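Side-chain contacts in polyketide synthase associated protein 5 (Mycobacterium tuberculosis, PDB 1Q9J), which probably catalyses the final step of phthiocerol dimycocerosate synthesis, transferring mycocerosic acids from mycocerosic acid synthase onto the hydroxyls of phthiocerol and related alcohols: residues Leu10-Ser13 and Glu14-Phe17; Leu216-Ser219 and Lys220-Ser224; Met227-Gly230 and Arg231-Arg234. All coordinates share one frame; numbering follows the deposited sequence.

Contact 1 (Leu10-Ser13 and Glu14-Phe17); sequences LSHS and EEVF
The imidazole of H12 and the carboxylate of E15 lie alongside each other and point the same way, their planes 67° apart; E15 OE1 reaches the ring obliquely, 3.9 Å from H12 CD2. A second flat group, the phenyl of F17, sends CE1 to within 3.6 Å of S13 O, also at a slant, while the ring stacks on H124, the probable proton acceptor. An aromatic residue suits this place because its flat ring can lie against that imidazole. The third, the carboxylate of E14, reaches back to S11: CG stands beside its own backbone N (chi1 -48°) and the chain runs on extended. OE1 takes the N-H of S11 on its anti lone pair, 2.9 Å from S11 N along a straight line (180°). Here the chain leaves strand 6-9 and enters helix 12-19, and in this first turn S11 O accepts from both E14 N and E15 N, the latter at 3.2 Å. Glutamate suits position 14 because its two oxygens serve different partners: OE1 holds S11 N, and OE2 forms a salt bridge with R8, which probably stabilises the buried negative charge. The S11 hydroxyl instead bonds to E165, and L10 lays CD2 3.9 Å from E14 CB.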
# COMPACT_ATOMS: atom_id res chain seq x y z
N LEU A 10 2.88 19.55 5.49
CA LEU A 10 2.77 18.42 4.56
C LEU A 10 2.68 18.95 3.15
O LEU A 10 2.13 20.01 2.92
CB LEU A 10 1.51 17.59 4.82
CG LEU A 10 1.40 16.73 6.07
CD1 LEU A 10 0.01 16.15 6.10
CD2 LEU A 10 2.46 15.62 6.07
N SER A 11 3.21 18.18 2.21
CA SER A 11 3.20 18.54 0.79
C SER A 11 1.84 18.16 0.24
O SER A 11 1.21 17.21 0.71
CB SER A 11 4.29 17.76 0.05
OG SER A 11 3.86 16.43 -0.22
N HIS A 12 1.38 18.89 -0.78
CA HIS A 12 0.05 18.63 -1.35
C HIS A 12 -0.22 17.15 -1.62
O HIS A 12 -1.36 16.68 -1.52
CB HIS A 12 -0.14 19.46 -2.63
CG HIS A 12 -0.23 20.94 -2.36
ND1 HIS A 12 0.87 21.70 -2.03
CD2 HIS A 12 -1.29 21.78 -2.33
CE1 HIS A 12 0.49 22.95 -1.80
NE2 HIS A 12 -0.81 23.02 -1.97
N SER A 13 0.83 16.41 -1.94
CA SER A 13 0.70 14.99 -2.21
C SER A 13 0.36 14.20 -0.93
O SER A 13 -0.34 13.19 -0.98
CB SER A 13 2.02 14.51 -2.83
OG SER A 13 2.20 13.12 -2.73
N GLU A 14 0.85 14.67 0.21
CA GLU A 14 0.62 13.99 1.49
C GLU A 14 -0.73 14.34 2.13
O GLU A 14 -1.31 13.51 2.84
CB GLU A 14 1.77 14.35 2.42
CG GLU A 14 3.10 14.17 1.72
CD GLU A 14 4.31 14.51 2.55
OE1 GLU A 14 4.44 15.68 2.98
OE2 GLU A 14 5.14 13.58 2.76
N GLU A 15 -1.22 15.54 1.86
CA GLU A 15 -2.49 15.99 2.40
C GLU A 15 -3.65 15.07 2.15
O GLU A 15 -4.60 15.04 2.92
CB GLU A 15 -2.83 17.39 1.89
CG GLU A 15 -1.78 18.40 2.31
CD GLU A 15 -2.23 19.83 2.16
OE1 GLU A 15 -2.59 20.24 1.03
OE2 GLU A 15 -2.21 20.56 3.19
N VAL A 16 -3.61 14.30 1.07
CA VAL A 16 -4.72 13.39 0.84
C VAL A 16 -4.91 12.55 2.10
O VAL A 16 -6.02 12.44 2.61
CB VAL A 16 -4.46 12.44 -0.35
CG1 VAL A 16 -5.68 11.56 -0.60
CG2 VAL A 16 -4.16 13.26 -1.61
N PHE A 17 -3.82 11.97 2.61
CA PHE A 17 -3.90 11.11 3.78
C PHE A 17 -4.33 11.83 5.06
O PHE A 17 -4.84 11.20 5.99
CB PHE A 17 -2.56 10.40 3.98
CG PHE A 17 -1.96 9.88 2.71
CD1 PHE A 17 -0.87 10.53 2.13
CD2 PHE A 17 -2.51 8.78 2.06
CE1 PHE A 17 -0.34 10.08 0.92
CE2 PHE A 17 -1.98 8.32 0.85
CZ PHE A 17 -0.90 8.97 0.28

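Contact 2 (Leu216-Ser219 and Lys220-Ser224)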
# COMPACT_ATOMS: atom_id res chain seq x y z
N LEU A 216 -9.34 -13.45 -1.09
CA LEU A 216 -9.42 -14.81 -1.65
C LEU A 216 -8.03 -15.33 -1.94
O LEU A 216 -7.20 -14.59 -2.44
CB LEU A 216 -10.21 -14.81 -2.95
CG LEU A 216 -11.67 -14.42 -2.80
CD1 LEU A 216 -12.36 -14.42 -4.17
CD2 LEU A 216 -12.34 -15.41 -1.87
N TRP A 217 -7.79 -16.60 -1.64
CA TRP A 217 -6.48 -17.19 -1.89
C TRP A 217 -6.44 -18.09 -3.12
O TRP A 217 -7.39 -18.18 -3.90
CB TRP A 217 -6.02 -18.01 -0.68
CG TRP A 217 -5.60 -17.21 0.50
CD1 TRP A 217 -6.37 -16.35 1.21
CD2 TRP A 217 -4.31 -17.22 1.12
NE1 TRP A 217 -5.64 -15.81 2.24
CE2 TRP A 217 -4.37 -16.33 2.21
CE3 TRP A 217 -3.10 -17.89 0.85
CZ2 TRP A 217 -3.26 -16.09 3.05
CZ3 TRP A 217 -2.00 -17.65 1.69
CH2 TRP A 217 -2.09 -16.76 2.77
N LEU A 218 -5.29 -18.75 -3.28
CA LEU A 218 -5.04 -19.67 -4.38
C LEU A 218 -4.11 -20.76 -3.89
O LEU A 218 -3.16 -20.50 -3.15
CB LEU A 218 -4.38 -18.94 -5.55
CG LEU A 218 -5.38 -18.40 -6.57
CD1 LEU A 218 -4.66 -17.63 -7.66
CD2 LEU A 218 -6.14 -19.57 -7.15
N SER A 219 -4.41 -21.99 -4.30
CA SER A 219 -3.61 -23.14 -3.90
C SER A 219 -2.20 -23.02 -4.44
O SER A 219 -1.98 -22.48 -5.53
CB SER A 219 -4.24 -24.43 -4.43
OG SER A 219 -4.44 -24.36 -5.84
N LYS A 220 -1.24 -23.52 -3.67
CA LYS A 220 0.16 -23.48 -4.07
C LYS A 220 0.25 -23.91 -5.54
O LYS A 220 1.09 -23.42 -6.29
CB LYS A 220 0.99 -24.44 -3.21
CG LYS A 220 1.13 -24.00 -1.76
CD LYS A 220 1.37 -25.20 -0.85
CE LYS A 220 0.12 -26.08 -0.76
NZ LYS A 220 0.30 -27.29 0.11
N GLN A 221 -0.63 -24.82 -5.94
CA GLN A 221 -0.64 -25.28 -7.32
C GLN A 221 -1.24 -24.26 -8.27
O GLN A 221 -0.57 -23.81 -9.19
CB GLN A 221 -1.39 -26.60 -7.45
CG GLN A 221 -0.48 -27.83 -7.50
CD GLN A 221 0.73 -27.63 -8.41
OE1 GLN A 221 1.77 -27.12 -7.97
NE2 GLN A 221 0.60 -28.01 -9.68
N GLN A 222 -2.50 -23.89 -8.05
CA GLN A 222 -3.15 -22.92 -8.92
C GLN A 222 -2.28 -21.69 -9.16
O GLN A 222 -2.37 -21.06 -10.22
CB GLN A 222 -4.48 -22.46 -8.33
CG GLN A 222 -5.59 -23.46 -8.41
CD GLN A 222 -6.78 -22.99 -7.62
OE1 GLN A 222 -6.68 -22.77 -6.41
NE2 GLN A 222 -7.91 -22.82 -8.29
N THR A 223 -1.45 -21.35 -8.19
CA THR A 223 -0.56 -20.20 -8.34
C THR A 223 0.47 -20.59 -9.41
O THR A 223 0.53 -19.96 -10.47
CB THR A 223 0.16 -19.84 -7.00
OG1 THR A 223 -0.82 -19.65 -5.97
CG2 THR A 223 0.95 -18.54 -7.14
N SER A 224 1.23 -21.65 -9.13
CA SER A 224 2.25 -22.15 -10.06
C SER A 224 1.76 -22.29 -11.49
O SER A 224 2.52 -22.13 -12.45
CB SER A 224 2.78 -23.50 -9.57
OG SER A 224 3.48 -23.34 -8.35
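Q222 OE1 is gripped twice by S219: the backbone N donates from 3.2 Å along a nearly straight path (168°), and the hydroxyl OG donates from 2.8 Å. Both donors sit somewhat tilted from the plane of the amide, and the pair should restrict rotation of the glutamine end. The same OG also accepts, taking the N-H of Q222 at 3.0 Å. Serine suits the position because its short side chain lets one hydroxyl do both jobs: with OG turned between the backbone N and the carbonyl carbon (chi1 54°), it is placed to accept the N-H of Q222. S219 is thus the N-cap of helix 220-230, and its exchange with Q222, hydroxyl to backbone N and glutamine oxygen back to the serine N, forms a capping box. The cap lies just where the chain comes off the edge strand 213-216 of the C-terminal domain's mixed sheet and turns into the helix. S219 O is held twice as well. T223 N donates from 2.9 Å in the ordinary helical bond, whereas T223 OG1 donates from above the carbonyl plane, at 3.1 Å. Threonine suits this buried place because its hydroxyl can both donate to S219 O and accept from L388 N, tying the first helical turn to strand 387-393. L218 supplies the apolar side. Its chain crosses that of Q222 at about a right angle, with CD2 3.5 Å from Q222 CB, and its CB lies 3.7 Å from T223 OG1; beyond, the leucine packs on L388 and R407. One residue after T223, S224 OG donates to K220 O at 3.2 Å, while the exposed lysine touches Q387 beside the helix start.

Contact 3 (Met227-Gly230 and Arg231-Arg234)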
# COMPACT_ATOMS: atom_id res chain seq x y z
N MET A 227 1.52 -18.82 -12.80
CA MET A 227 2.88 -18.32 -13.02
C MET A 227 3.47 -18.91 -14.29
O MET A 227 4.02 -18.19 -15.13
CB MET A 227 3.79 -18.65 -11.84
CG MET A 227 3.52 -17.80 -10.63
SD MET A 227 4.81 -17.95 -9.40
CE MET A 227 4.21 -19.35 -8.41
N ALA A 228 3.37 -20.23 -14.43
CA ALA A 228 3.87 -20.92 -15.60
C ALA A 228 3.25 -20.27 -16.84
O ALA A 228 3.94 -19.99 -17.81
CB ALA A 228 3.52 -22.39 -15.54
N PHE A 229 1.94 -20.02 -16.78
CA PHE A 229 1.23 -19.39 -17.89
C PHE A 229 1.78 -17.99 -18.10
O PHE A 229 1.74 -17.45 -19.20
CB PHE A 229 -0.26 -19.28 -17.58
CG PHE A 229 -1.03 -18.45 -18.56
CD1 PHE A 229 -1.50 -19.01 -19.74
CD2 PHE A 229 -1.28 -17.11 -18.31
CE1 PHE A 229 -2.22 -18.24 -20.67
CE2 PHE A 229 -2.00 -16.33 -19.23
CZ PHE A 229 -2.47 -16.90 -20.41
N GLY A 230 2.28 -17.41 -17.01
CA GLY A 230 2.82 -16.06 -17.07
C GLY A 230 4.03 -15.92 -17.97
O GLY A 230 3.94 -15.36 -19.06
N ARG A 231 5.17 -16.43 -17.51
CA ARG A 231 6.40 -16.35 -18.28
C ARG A 231 6.34 -17.18 -19.56
O ARG A 231 7.35 -17.38 -20.24
CB ARG A 231 7.60 -16.74 -17.42
CG ARG A 231 7.49 -18.06 -16.68
CD ARG A 231 8.54 -18.14 -15.57
NE ARG A 231 8.53 -19.42 -14.87
CZ ARG A 231 9.19 -19.66 -13.73
NH1 ARG A 231 9.91 -18.70 -13.16
NH2 ARG A 231 9.13 -20.86 -13.16
N GLU A 232 5.14 -17.67 -19.89
CA GLU A 232 4.93 -18.45 -21.10
C GLU A 232 4.21 -17.51 -22.05
O GLU A 232 3.55 -17.93 -22.99
CB GLU A 232 4.04 -19.67 -20.81
CG GLU A 232 3.89 -20.62 -21.99
CD GLU A 232 2.55 -21.34 -22.01
OE1 GLU A 232 1.51 -20.66 -22.22
OE2 GLU A 232 2.52 -22.57 -21.81
N HIS A 233 4.34 -16.21 -21.78
CA HIS A 233 3.72 -15.18 -22.60
C HIS A 233 4.46 -13.88 -22.37
O HIS A 233 3.95 -12.79 -22.65
CB HIS A 233 2.24 -15.02 -22.23
CG HIS A 233 1.35 -16.08 -22.81
ND1 HIS A 233 0.89 -16.03 -24.10
CD2 HIS A 233 0.84 -17.21 -22.27
CE1 HIS A 233 0.14 -17.09 -24.34
NE2 HIS A 233 0.10 -17.82 -23.24
N ARG A 234 5.67 -13.99 -21.84
CA ARG A 234 6.49 -12.82 -21.56
C ARG A 234 5.64 -11.84 -20.75
O ARG A 234 5.47 -10.69 -21.13
CB ARG A 234 6.96 -12.15 -22.86
CG ARG A 234 7.63 -13.10 -23.85
CD ARG A 234 8.16 -12.34 -25.06
NE ARG A 234 8.46 -13.24 -26.17
CZ ARG A 234 9.05 -12.87 -27.30
NH1 ARG A 234 9.42 -11.61 -27.49
NH2 ARG A 234 9.27 -13.77 -28.25
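Two aromatic rings carry the side-chain part of this contact, F229 and H233, with centroids 4.6 Å apart and planes inclined at 45°. H233 CD2 stands over one face of the phenyl, offset toward its rim, and H233 NE2 comes within 3.5 Å of F229 CE1. The first torsion of F229, 171°, sets CG anti to the backbone N and beside the carbonyl carbon, so the ring leans toward the residues that follow the helix. Y417 meets both rings, edge-to-face on F229, and V301 of helix 300-317 touches both, a setting that suits flat rings, the phenyl being the apolar one. The imidazole has a polar neighbour too: F229 O lies near the ring plane at its edge, 3.2 Å from H233 CD2. Backbone bonds make up the second kind. R231 N closes the last helical turn on M227 O at 3.2 Å. There helix 220-230 ends, and a type I beta turn from G230 to H233 carries the chain toward helix 237-253, with a weak bond of 2.9 Å from H233 N to G230 O. Van der Waals contact beyond the rings is slight: R231 CG lies 3.8 Å from M227 O, and the long charged chain of the arginine suits the exposed surface.

Overall arrangement
Contacts 2 and 3 mark the two ends of helix 220-230: residues 216-224 start it and residues 227-234 release it, their centres about 15 Å apart. Contact 1 belongs to the start of helix 12-19 and lies across the centre of the chain, with its centre about 37 Å from that of contact 2 and 39 Å from that of contact 3. It is the one beside the probable active site, since the side chain of F17 comes about 3 Å from that of H124 and about 6 Å from that of D128. Contact 3 instead approaches the likely carrier-protein recognition site, R234 being about 7 Å from R312 between side chains, whereas contact 2 is distant from both.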